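Local coordinates for protein CytC3 (Streptomyces sp., PDB 3GJB) that probably chlorinates a carrier-bound aliphatic amino acid as a non-haem iron halogenase that consumes 2-oxoglutarate, at residues 103-108 / 252-257; 146-151 / 257-262. One frame throughout, in Å; residues are numbered along the deposited sequence.

Interaction 1: 103-108 / 252-257; sequences SEFFPK and YRMGFA. With AKG (2-oxoglutaric acid), chain D.
Phe-106 and Gly-255 face each other at the middle of an antiparallel ladder formed by strands 103-108 and 253-257, part of the double-stranded beta-helix (cupin) core used by 2-oxoglutarate-dependent oxygenases and halogenases. The pair is a worked example of a sheet with two trades: one face packs largely against helices, the other lines a cosubstrate pocket.

The face bearing Phe-105, Pro-107, Met-254 and Phe-256 is the tight one. Phe-256 places CD1 over one face of the Phe-105 ring, displaced toward the rim and 3.6 Å from CZ of Phe-105, and the two planes meet obliquely at 51°. Met-254 comes to the edge of the same ring in a Met-aromatic contact, its SD 3.9 Å from Phe-105 CD2. Because the methionine folds at chi2 (56°) and again at chi3, its CE is turned against CB of Pro-107 at 3.3 Å, closer than carbons normally lie. Trp-41 and Leu-77 of helices 34-48 and 75-82 cover this layer.

Across the sheet the contact is more polar and opens toward the cosubstrate. It is sparse only at Gly-255, which has no side chain, and at Glu-104, whose CG stays 4.4 Å from Ala-257 CB; Phe-106, partly exposed, receives that methyl at its ring edge. Lys-108 crosses Arg-253 with its CB over the centre of the guanidinium. The extended lysine carries NZ to O4 of the 2-oxoglutarate, where the modelled bond is so short that its length is doubtful; NZ is also held by Leu-243 O. Arg-253 NH2 makes a weak bond to O3 of that carboxylate, so two cations probably share its charge. Phe-106 O is gripped from opposite faces of its carbonyl plane, by Gly-255 N at 3.0 Å and by Arg-253 NH1 at 2.9 Å.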
ATOM      1  N   SER A 103      -2.256   3.512  -3.044  1.00 38.78           N
ATOM      2  CA  SER A 103      -2.827   2.197  -2.837  1.00 38.61           C
ATOM      3  C   SER A 103      -2.940   1.608  -4.244  1.00 39.82           C
ATOM      4  O   SER A 103      -3.129   2.340  -5.222  1.00 36.98           O
ATOM      5  CB  SER A 103      -4.194   2.276  -2.157  1.00 37.35           C
ATOM      6  OG  SER A 103      -5.181   2.804  -3.017  1.00 41.57           O
ATOM      7  N   GLU A 104      -2.779   0.294  -4.344  1.00 40.35           N
ATOM      8  CA  GLU A 104      -2.857  -0.392  -5.623  1.00 40.73           C
ATOM      9  C   GLU A 104      -3.257  -1.837  -5.392  1.00 40.62           C
ATOM     10  O   GLU A 104      -3.086  -2.366  -4.295  1.00 41.15           O
ATOM     11  CB  GLU A 104      -1.508  -0.329  -6.348  1.00 42.58           C
ATOM     12  CG  GLU A 104      -0.315  -0.810  -5.530  1.00 44.49           C
ATOM     13  CD  GLU A 104       1.025  -0.480  -6.190  1.00 47.52           C
ATOM     14  OE1 GLU A 104       1.349  -1.088  -7.234  1.00 46.12           O
ATOM     15  OE2 GLU A 104       1.754   0.394  -5.666  1.00 48.14           O
ATOM     16  N   PHE A 105      -3.808  -2.468  -6.423  1.00 40.09           N
ATOM     17  CA  PHE A 105      -4.212  -3.858  -6.320  1.00 38.70           C
ATOM     18  C   PHE A 105      -3.149  -4.798  -6.879  1.00 37.53           C
ATOM     19  O   PHE A 105      -2.431  -4.462  -7.812  1.00 36.94           O
ATOM     20  CB  PHE A 105      -5.555  -4.076  -7.028  1.00 38.18           C
ATOM     21  CG  PHE A 105      -6.717  -3.450  -6.307  1.00 38.72           C
ATOM     22  CD1 PHE A 105      -6.964  -2.083  -6.409  1.00 37.80           C
ATOM     23  CD2 PHE A 105      -7.524  -4.216  -5.467  1.00 36.58           C
ATOM     24  CE1 PHE A 105      -8.001  -1.482  -5.679  1.00 36.79           C
ATOM     25  CE2 PHE A 105      -8.559  -3.630  -4.734  1.00 37.71           C
ATOM     26  CZ  PHE A 105      -8.796  -2.251  -4.843  1.00 37.40           C
ATOM     27  N   PHE A 106      -3.042  -5.973  -6.273  1.00 37.90           N
ATOM     28  CA  PHE A 106      -2.087  -6.983  -6.701  1.00 36.85           C
ATOM     29  C   PHE A 106      -2.821  -8.286  -6.920  1.00 37.30           C
ATOM     30  O   PHE A 106      -2.895  -9.122  -6.029  1.00 37.58           O
ATOM     31  CB  PHE A 106      -1.011  -7.192  -5.641  1.00 36.60           C
ATOM     32  CG  PHE A 106       0.000  -6.093  -5.587  1.00 37.99           C
ATOM     33  CD1 PHE A 106       0.938  -5.947  -6.603  1.00 38.47           C
ATOM     34  CD2 PHE A 106       0.023  -5.204  -4.520  1.00 37.48           C
ATOM     35  CE1 PHE A 106       1.889  -4.926  -6.552  1.00 37.10           C
ATOM     36  CE2 PHE A 106       0.972  -4.182  -4.465  1.00 36.47           C
ATOM     37  CZ  PHE A 106       1.900  -4.045  -5.477  1.00 35.58           C
ATOM     38  N   PRO A 107      -3.392  -8.469  -8.109  1.00 38.48           N
ATOM     39  CA  PRO A 107      -4.110  -9.719  -8.359  1.00 38.66           C
ATOM     40  C   PRO A 107      -3.138 -10.772  -8.865  1.00 38.47           C
ATOM     41  O   PRO A 107      -2.045 -10.448  -9.315  1.00 37.91           O
ATOM     42  CB  PRO A 107      -5.113  -9.323  -9.432  1.00 38.14           C
ATOM     43  CG  PRO A 107      -4.299  -8.372 -10.263  1.00 40.69           C
ATOM     44  CD  PRO A 107      -3.617  -7.507  -9.204  1.00 38.49           C
ATOM     45  N   LYS A 108      -3.529 -12.033  -8.767  1.00 38.29           N
ATOM     46  CA  LYS A 108      -2.697 -13.108  -9.275  1.00 37.62           C
ATOM     47  C   LYS A 108      -3.633 -14.203  -9.748  1.00 37.92           C
ATOM     48  O   LYS A 108      -4.524 -14.633  -9.022  1.00 38.64           O
ATOM     49  CB  LYS A 108      -1.731 -13.628  -8.214  1.00 35.23           C
ATOM     50  CG  LYS A 108      -0.567 -14.356  -8.853  1.00 34.12           C
ATOM     51  CD  LYS A 108       0.629 -14.386  -7.956  1.00 36.08           C
ATOM     52  CE  LYS A 108       1.827 -14.937  -8.697  1.00 32.69           C
ATOM     53  NZ  LYS A 108       2.992 -15.025  -7.783  1.00 35.23           N
ATOM     54  N   TYR A 252      -8.430 -16.908  -7.555  1.00 43.14           N
ATOM     55  CA  TYR A 252      -7.524 -15.798  -7.798  1.00 42.72           C
ATOM     56  C   TYR A 252      -7.153 -15.180  -6.466  1.00 43.01           C
ATOM     57  O   TYR A 252      -7.910 -15.260  -5.499  1.00 43.89           O
ATOM     58  CB  TYR A 252      -8.187 -14.757  -8.706  1.00 41.82           C
ATOM     59  CG  TYR A 252      -9.303 -13.992  -8.039  1.00 41.56           C
ATOM     60  CD1 TYR A 252      -9.027 -12.897  -7.219  1.00 40.73           C
ATOM     61  CD2 TYR A 252     -10.629 -14.409  -8.164  1.00 41.27           C
ATOM     62  CE1 TYR A 252     -10.042 -12.242  -6.531  1.00 41.63           C
ATOM     63  CE2 TYR A 252     -11.657 -13.762  -7.477  1.00 41.42           C
ATOM     64  CZ  TYR A 252     -11.356 -12.679  -6.659  1.00 41.07           C
ATOM     65  OH  TYR A 252     -12.351 -12.048  -5.953  1.00 37.58           O
ATOM     66  N   ARG A 253      -5.968 -14.597  -6.402  1.00 42.94           N
ATOM     67  CA  ARG A 253      -5.538 -13.954  -5.182  1.00 43.38           C
ATOM     68  C   ARG A 253      -5.616 -12.461  -5.424  1.00 44.20           C
ATOM     69  O   ARG A 253      -5.235 -11.982  -6.494  1.00 45.40           O
ATOM     70  CB  ARG A 253      -4.112 -14.352  -4.828  1.00 43.12           C
ATOM     71  CG  ARG A 253      -3.516 -13.475  -3.747  1.00 45.08           C
ATOM     72  CD  ARG A 253      -2.673 -12.367  -4.358  1.00 45.09           C
ATOM     73  NE  ARG A 253      -1.307 -12.818  -4.606  1.00 43.29           N
ATOM     74  CZ  ARG A 253      -0.355 -12.080  -5.167  1.00 43.60           C
ATOM     75  NH1 ARG A 253      -0.606 -10.834  -5.559  1.00 41.52           N
ATOM     76  NH2 ARG A 253       0.861 -12.585  -5.313  1.00 44.08           N
ATOM     77  N   MET A 254      -6.123 -11.730  -4.441  1.00 43.19           N
ATOM     78  CA  MET A 254      -6.245 -10.292  -4.565  1.00 39.67           C
ATOM     79  C   MET A 254      -5.696  -9.598  -3.348  1.00 39.13           C
ATOM     80  O   MET A 254      -6.261  -9.691  -2.259  1.00 38.14           O
ATOM     81  CB  MET A 254      -7.703  -9.874  -4.747  1.00 40.90           C
ATOM     82  CG  MET A 254      -7.859  -8.396  -5.072  1.00 38.65           C
ATOM     83  SD  MET A 254      -6.907  -7.947  -6.539  1.00 39.55           S
ATOM     84  CE  MET A 254      -7.960  -8.580  -7.833  1.00 35.17           C
ATOM     85  N   GLY A 255      -4.579  -8.910  -3.541  1.00 37.61           N
ATOM     86  CA  GLY A 255      -3.977  -8.171  -2.457  1.00 37.26           C
ATOM     87  C   GLY A 255      -4.231  -6.689  -2.680  1.00 36.67           C
ATOM     88  O   GLY A 255      -4.241  -6.207  -3.811  1.00 34.23           O
ATOM     89  N   PHE A 256      -4.470  -5.964  -1.598  1.00 36.37           N
ATOM     90  CA  PHE A 256      -4.687  -4.537  -1.696  1.00 35.60           C
ATOM     91  C   PHE A 256      -3.579  -3.918  -0.879  1.00 33.71           C
ATOM     92  O   PHE A 256      -3.503  -4.132   0.317  1.00 33.60           O
ATOM     93  CB  PHE A 256      -6.039  -4.149  -1.111  1.00 37.44           C
ATOM     94  CG  PHE A 256      -6.253  -2.668  -1.039  1.00 38.34           C
ATOM     95  CD1 PHE A 256      -6.370  -1.912  -2.202  1.00 38.01           C
ATOM     96  CD2 PHE A 256      -6.317  -2.022   0.188  1.00 36.87           C
ATOM     97  CE1 PHE A 256      -6.551  -0.531  -2.144  1.00 38.29           C
ATOM     98  CE2 PHE A 256      -6.497  -0.638   0.258  1.00 38.89           C
ATOM     99  CZ  PHE A 256      -6.614   0.107  -0.911  1.00 37.55           C
ATOM    100  N   ALA A 257      -2.715  -3.151  -1.527  1.00 33.52           N
ATOM    101  CA  ALA A 257      -1.602  -2.531  -0.829  1.00 33.72           C
ATOM    102  C   ALA A 257      -1.789  -1.042  -0.650  1.00 34.99           C
ATOM    103  O   ALA A 257      -2.184  -0.338  -1.579  1.00 35.96           O
ATOM    104  CB  ALA A 257      -0.308  -2.791  -1.580  1.00 31.66           C
TER
HETATM  105  C1  AKG D 321       6.232  -7.633  -5.673  1.00 67.52           C
HETATM  106  O1  AKG D 321       5.160  -7.087  -5.466  1.00 71.65           O
HETATM  107  O2  AKG D 321       7.362  -7.010  -5.318  1.00 67.25           O
HETATM  108  C2  AKG D 321       6.276  -8.985  -6.320  1.00 67.63           C
HETATM  109  O5  AKG D 321       7.350  -9.555  -6.541  1.00 58.41           O
HETATM  110  C3  AKG D 321       4.966  -9.629  -6.698  1.00 66.78           C
HETATM  111  C4  AKG D 321       5.199 -10.970  -7.358  1.00 66.81           C
HETATM  112  C5  AKG D 321       3.890 -11.602  -7.719  1.00 67.63           C
HETATM  113  O3  AKG D 321       2.836 -11.050  -7.468  1.00 67.23           O
HETATM  114  O4  AKG D 321       3.905 -12.791  -8.326  1.00 68.12           O

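Interaction 2: 146-151 / 257-262. With AKG (2-oxoglutaric acid), chain E.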
ATOM      1  N   THR A 146       8.986   3.244   1.558  1.00 42.31           N
ATOM      2  CA  THR A 146       7.639   3.528   2.032  1.00 41.07           C
ATOM      3  C   THR A 146       7.060   2.276   2.695  1.00 41.45           C
ATOM      4  O   THR A 146       7.136   1.191   2.133  1.00 43.91           O
ATOM      5  CB  THR A 146       6.724   3.957   0.852  1.00 40.30           C
ATOM      6  OG1 THR A 146       5.372   4.093   1.304  1.00 40.09           O
ATOM      7  CG2 THR A 146       6.765   2.932  -0.262  1.00 40.44           C
ATOM      8  N   ILE A 147       6.501   2.410   3.894  1.00 41.92           N
ATOM      9  CA  ILE A 147       5.908   1.247   4.547  1.00 41.33           C
ATOM     10  C   ILE A 147       4.680   0.844   3.762  1.00 41.07           C
ATOM     11  O   ILE A 147       3.778   1.659   3.528  1.00 38.61           O
ATOM     12  CB  ILE A 147       5.495   1.520   6.022  1.00 42.40           C
ATOM     13  CG1 ILE A 147       6.705   2.000   6.819  1.00 42.33           C
ATOM     14  CG2 ILE A 147       5.008   0.242   6.693  1.00 39.62           C
ATOM     15  CD1 ILE A 147       7.803   1.044   6.825  1.00 45.40           C
ATOM     16  N   THR A 148       4.665  -0.420   3.350  1.00 40.94           N
ATOM     17  CA  THR A 148       3.568  -0.975   2.573  1.00 39.36           C
ATOM     18  C   THR A 148       2.747  -1.943   3.420  1.00 38.88           C
ATOM     19  O   THR A 148       3.296  -2.808   4.094  1.00 36.88           O
ATOM     20  CB  THR A 148       4.106  -1.723   1.335  1.00 39.91           C
ATOM     21  OG1 THR A 148       4.912  -0.829   0.556  1.00 42.59           O
ATOM     22  CG2 THR A 148       2.966  -2.246   0.482  1.00 38.09           C
ATOM     23  N   VAL A 149       1.430  -1.772   3.392  1.00 38.09           N
ATOM     24  CA  VAL A 149       0.524  -2.634   4.133  1.00 35.70           C
ATOM     25  C   VAL A 149      -0.243  -3.423   3.090  1.00 35.81           C
ATOM     26  O   VAL A 149      -1.133  -2.903   2.410  1.00 35.31           O
ATOM     27  CB  VAL A 149      -0.449  -1.822   5.003  1.00 35.61           C
ATOM     28  CG1 VAL A 149      -1.340  -2.763   5.806  1.00 30.09           C
ATOM     29  CG2 VAL A 149       0.335  -0.918   5.930  1.00 34.65           C
ATOM     30  N   TRP A 150       0.126  -4.692   2.969  1.00 36.32           N
ATOM     31  CA  TRP A 150      -0.462  -5.581   1.985  1.00 35.95           C
ATOM     32  C   TRP A 150      -1.582  -6.417   2.616  1.00 36.54           C
ATOM     33  O   TRP A 150      -1.326  -7.361   3.361  1.00 36.23           O
ATOM     34  CB  TRP A 150       0.649  -6.480   1.443  1.00 35.14           C
ATOM     35  CG  TRP A 150       0.443  -7.054   0.069  1.00 34.24           C
ATOM     36  CD1 TRP A 150       1.003  -6.609  -1.096  1.00 34.30           C
ATOM     37  CD2 TRP A 150      -0.269  -8.256  -0.259  1.00 33.84           C
ATOM     38  NE1 TRP A 150       0.701  -7.470  -2.130  1.00 36.82           N
ATOM     39  CE2 TRP A 150      -0.081  -8.486  -1.645  1.00 35.00           C
ATOM     40  CE3 TRP A 150      -1.042  -9.161   0.481  1.00 33.75           C
ATOM     41  CZ2 TRP A 150      -0.637  -9.587  -2.304  1.00 34.07           C
ATOM     42  CZ3 TRP A 150      -1.595 -10.261  -0.174  1.00 35.24           C
ATOM     43  CH2 TRP A 150      -1.388 -10.463  -1.554  1.00 35.79           C
ATOM     44  N   THR A 151      -2.826  -6.056   2.318  1.00 35.60           N
ATOM     45  CA  THR A 151      -3.966  -6.774   2.861  1.00 34.73           C
ATOM     46  C   THR A 151      -4.514  -7.803   1.883  1.00 34.26           C
ATOM     47  O   THR A 151      -4.750  -7.506   0.710  1.00 34.92           O
ATOM     48  CB  THR A 151      -5.111  -5.820   3.231  1.00 33.86           C
ATOM     49  OG1 THR A 151      -4.642  -4.859   4.179  1.00 35.12           O
ATOM     50  CG2 THR A 151      -6.278  -6.603   3.849  1.00 33.24           C
ATOM     51  N   ALA A 257      -2.715  -3.151  -1.527  1.00 33.52           N
ATOM     52  CA  ALA A 257      -1.602  -2.531  -0.829  1.00 33.72           C
ATOM     53  C   ALA A 257      -1.789  -1.042  -0.650  1.00 34.99           C
ATOM     54  O   ALA A 257      -2.184  -0.338  -1.579  1.00 35.96           O
ATOM     55  CB  ALA A 257      -0.308  -2.791  -1.580  1.00 31.66           C
ATOM     56  N   ALA A 258      -1.492  -0.570   0.554  1.00 35.94           N
ATOM     57  CA  ALA A 258      -1.578   0.846   0.873  1.00 37.25           C
ATOM     58  C   ALA A 258      -0.177   1.218   1.347  1.00 38.06           C
ATOM     59  O   ALA A 258       0.400   0.533   2.198  1.00 37.18           O
ATOM     60  CB  ALA A 258      -2.600   1.081   1.974  1.00 35.99           C
ATOM     61  N   ARG A 259       0.381   2.287   0.791  1.00 38.55           N
ATOM     62  CA  ARG A 259       1.733   2.700   1.164  1.00 39.11           C
ATOM     63  C   ARG A 259       1.757   4.001   1.977  1.00 39.57           C
ATOM     64  O   ARG A 259       1.065   4.976   1.649  1.00 37.70           O
ATOM     65  CB  ARG A 259       2.586   2.819  -0.101  1.00 39.94           C
ATOM     66  CG  ARG A 259       2.652   1.514  -0.901  1.00 39.88           C
ATOM     67  CD  ARG A 259       3.295   1.746  -2.248  1.00 42.73           C
ATOM     68  NE  ARG A 259       3.209   0.597  -3.146  1.00 42.93           N
ATOM     69  CZ  ARG A 259       4.025  -0.454  -3.122  1.00 42.08           C
ATOM     70  NH1 ARG A 259       5.010  -0.530  -2.235  1.00 40.03           N
ATOM     71  NH2 ARG A 259       3.866  -1.418  -4.016  1.00 42.69           N
ATOM     72  N   TYR A 260       2.560   3.999   3.039  1.00 39.82           N
ATOM     73  CA  TYR A 260       2.659   5.143   3.937  1.00 39.87           C
ATOM     74  C   TYR A 260       4.053   5.752   4.107  1.00 41.52           C
ATOM     75  O   TYR A 260       5.073   5.057   4.054  1.00 41.36           O
ATOM     76  CB  TYR A 260       2.145   4.757   5.328  1.00 38.39           C
ATOM     77  CG  TYR A 260       0.738   4.212   5.363  1.00 39.02           C
ATOM     78  CD1 TYR A 260       0.453   2.918   4.915  1.00 38.40           C
ATOM     79  CD2 TYR A 260      -0.317   4.996   5.829  1.00 38.77           C
ATOM     80  CE1 TYR A 260      -0.856   2.423   4.929  1.00 39.37           C
ATOM     81  CE2 TYR A 260      -1.626   4.514   5.845  1.00 38.65           C
ATOM     82  CZ  TYR A 260      -1.890   3.230   5.392  1.00 39.09           C
ATOM     83  OH  TYR A 260      -3.190   2.771   5.384  1.00 39.92           O
ATOM     84  N   VAL A 261       4.070   7.064   4.323  1.00 40.89           N
ATOM     85  CA  VAL A 261       5.298   7.811   4.567  1.00 41.96           C
ATOM     86  C   VAL A 261       5.018   8.885   5.616  1.00 42.71           C
ATOM     87  O   VAL A 261       3.919   9.450   5.671  1.00 41.68           O
ATOM     88  CB  VAL A 261       5.829   8.538   3.303  1.00 40.95           C
ATOM     89  CG1 VAL A 261       6.390   7.534   2.314  1.00 39.44           C
ATOM     90  CG2 VAL A 261       4.721   9.380   2.678  1.00 38.11           C
ATOM     91  N   PRO A 262       5.995   9.152   6.493  1.00 43.66           N
ATOM     92  CA  PRO A 262       5.768  10.190   7.499  1.00 43.84           C
ATOM     93  C   PRO A 262       5.604  11.518   6.760  1.00 42.29           C
ATOM     94  O   PRO A 262       5.952  11.621   5.585  1.00 43.02           O
ATOM     95  CB  PRO A 262       7.032  10.127   8.362  1.00 44.05           C
ATOM     96  CG  PRO A 262       8.069   9.591   7.416  1.00 46.53           C
ATOM     97  CD  PRO A 262       7.304   8.511   6.682  1.00 44.35           C
TER
HETATM   98  C1  AKG E 322       5.623   3.189 -10.369  1.00 58.24           C
HETATM   99  O1  AKG E 322       4.502   3.544 -10.057  1.00 54.95           O
HETATM  100  O2  AKG E 322       6.029   3.346 -11.637  1.00 53.94           O
HETATM  101  C2  AKG E 322       6.548   2.571  -9.347  1.00 61.40           C
HETATM  102  O5  AKG E 322       7.667   2.214  -9.682  1.00 56.14           O
HETATM  103  C3  AKG E 322       6.068   2.388  -7.912  1.00 64.94           C
HETATM  104  C4  AKG E 322       7.121   1.728  -7.004  1.00 69.48           C
HETATM  105  C5  AKG E 322       6.570   1.540  -5.590  1.00 73.92           C
HETATM  106  O3  AKG E 322       5.442   1.893  -5.304  1.00 73.74           O
HETATM  107  O4  AKG E 322       7.342   0.964  -4.646  1.00 76.62           O
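Thr-146 OG1 bonds to Tyr-260 O at 2.9 Å, coming from above the carbonyl plane, where strand 147-151 begins its antiparallel run beside strand 257-262 in the same cupin sheet. Ile-147 N adds a weak bond to that oxygen, and the ladder continues through Ile-147, Val-149 and Ala-258. On the face of Val-149 and Tyr-260, CG2 of the valine touches Tyr-260 CE1 at 3.7 Å, while Ile-147 O lies in the ring plane at its edge. Helix 84-94 packs over these side chains, and Tyr-260 OH bonds to Ile-81 O.

Arg-259, on the other face, is instructive because nearly every atom along it has a neighbour. Its CB rests 3.4 Å from Thr-146 OG1, with the threonine crossing at about a right angle. With CG anti to the carbonyl carbon (chi1 -58°) and the chain extended as far as NE, the arginine runs side by side with Thr-148, whose OG1 is 3.6 Å from CG. CD comes within 3.7 Å of O3 of the second 2-oxoglutarate. NE forms a salt bridge with Glu-104. The guanidinium has neighbours on both faces: Thr-148 CG2 toward the NH1 rim on one, O3 of the 2-oxoglutarate on the other, 3.4 Å from NE. NH1 stops 2.8 Å from Thr-148 OG1, but at an angle too poor for a hydrogen bond, and NH2 finds a hydrogen-bond partner outside the two strands. A leucine in this position would probably leave the Glu-104 carboxylate without its cationic mate and take the positive charge from beside the ligand.

Since the ligand oxygen lies above the guanidinium rather than in line with an N-H, the attraction between them is probably electrostatic, with the directional bond from NE spent on Glu-104.

In the fold
Strand 253-262 is common to both contacts: interaction 1 uses its first half and interaction 2 its second, with Ala-257 shared, so 98-108, 253-262 and 147-152 are consecutive strands of one sheet. The centres lie about 13 Å apart, yet the two contacts touch. Glu-104 OE2 of interaction 1 meets Arg-259 NE of interaction 2 at 2.9 Å in a salt bridge, and Phe-106 CD2 packs 3.4 Å from Trp-150 NE1, the rings inclined by about 20°. Interaction 1 meets the distal carboxylate of one 2-oxoglutarate, as expected for the cosubstrate, a molecule that is also hydrogen-bonded to Ser-242 OG. A second molecule lies beside Arg-259 and Glu-104 and is hydrogen-bonded to His-125 N.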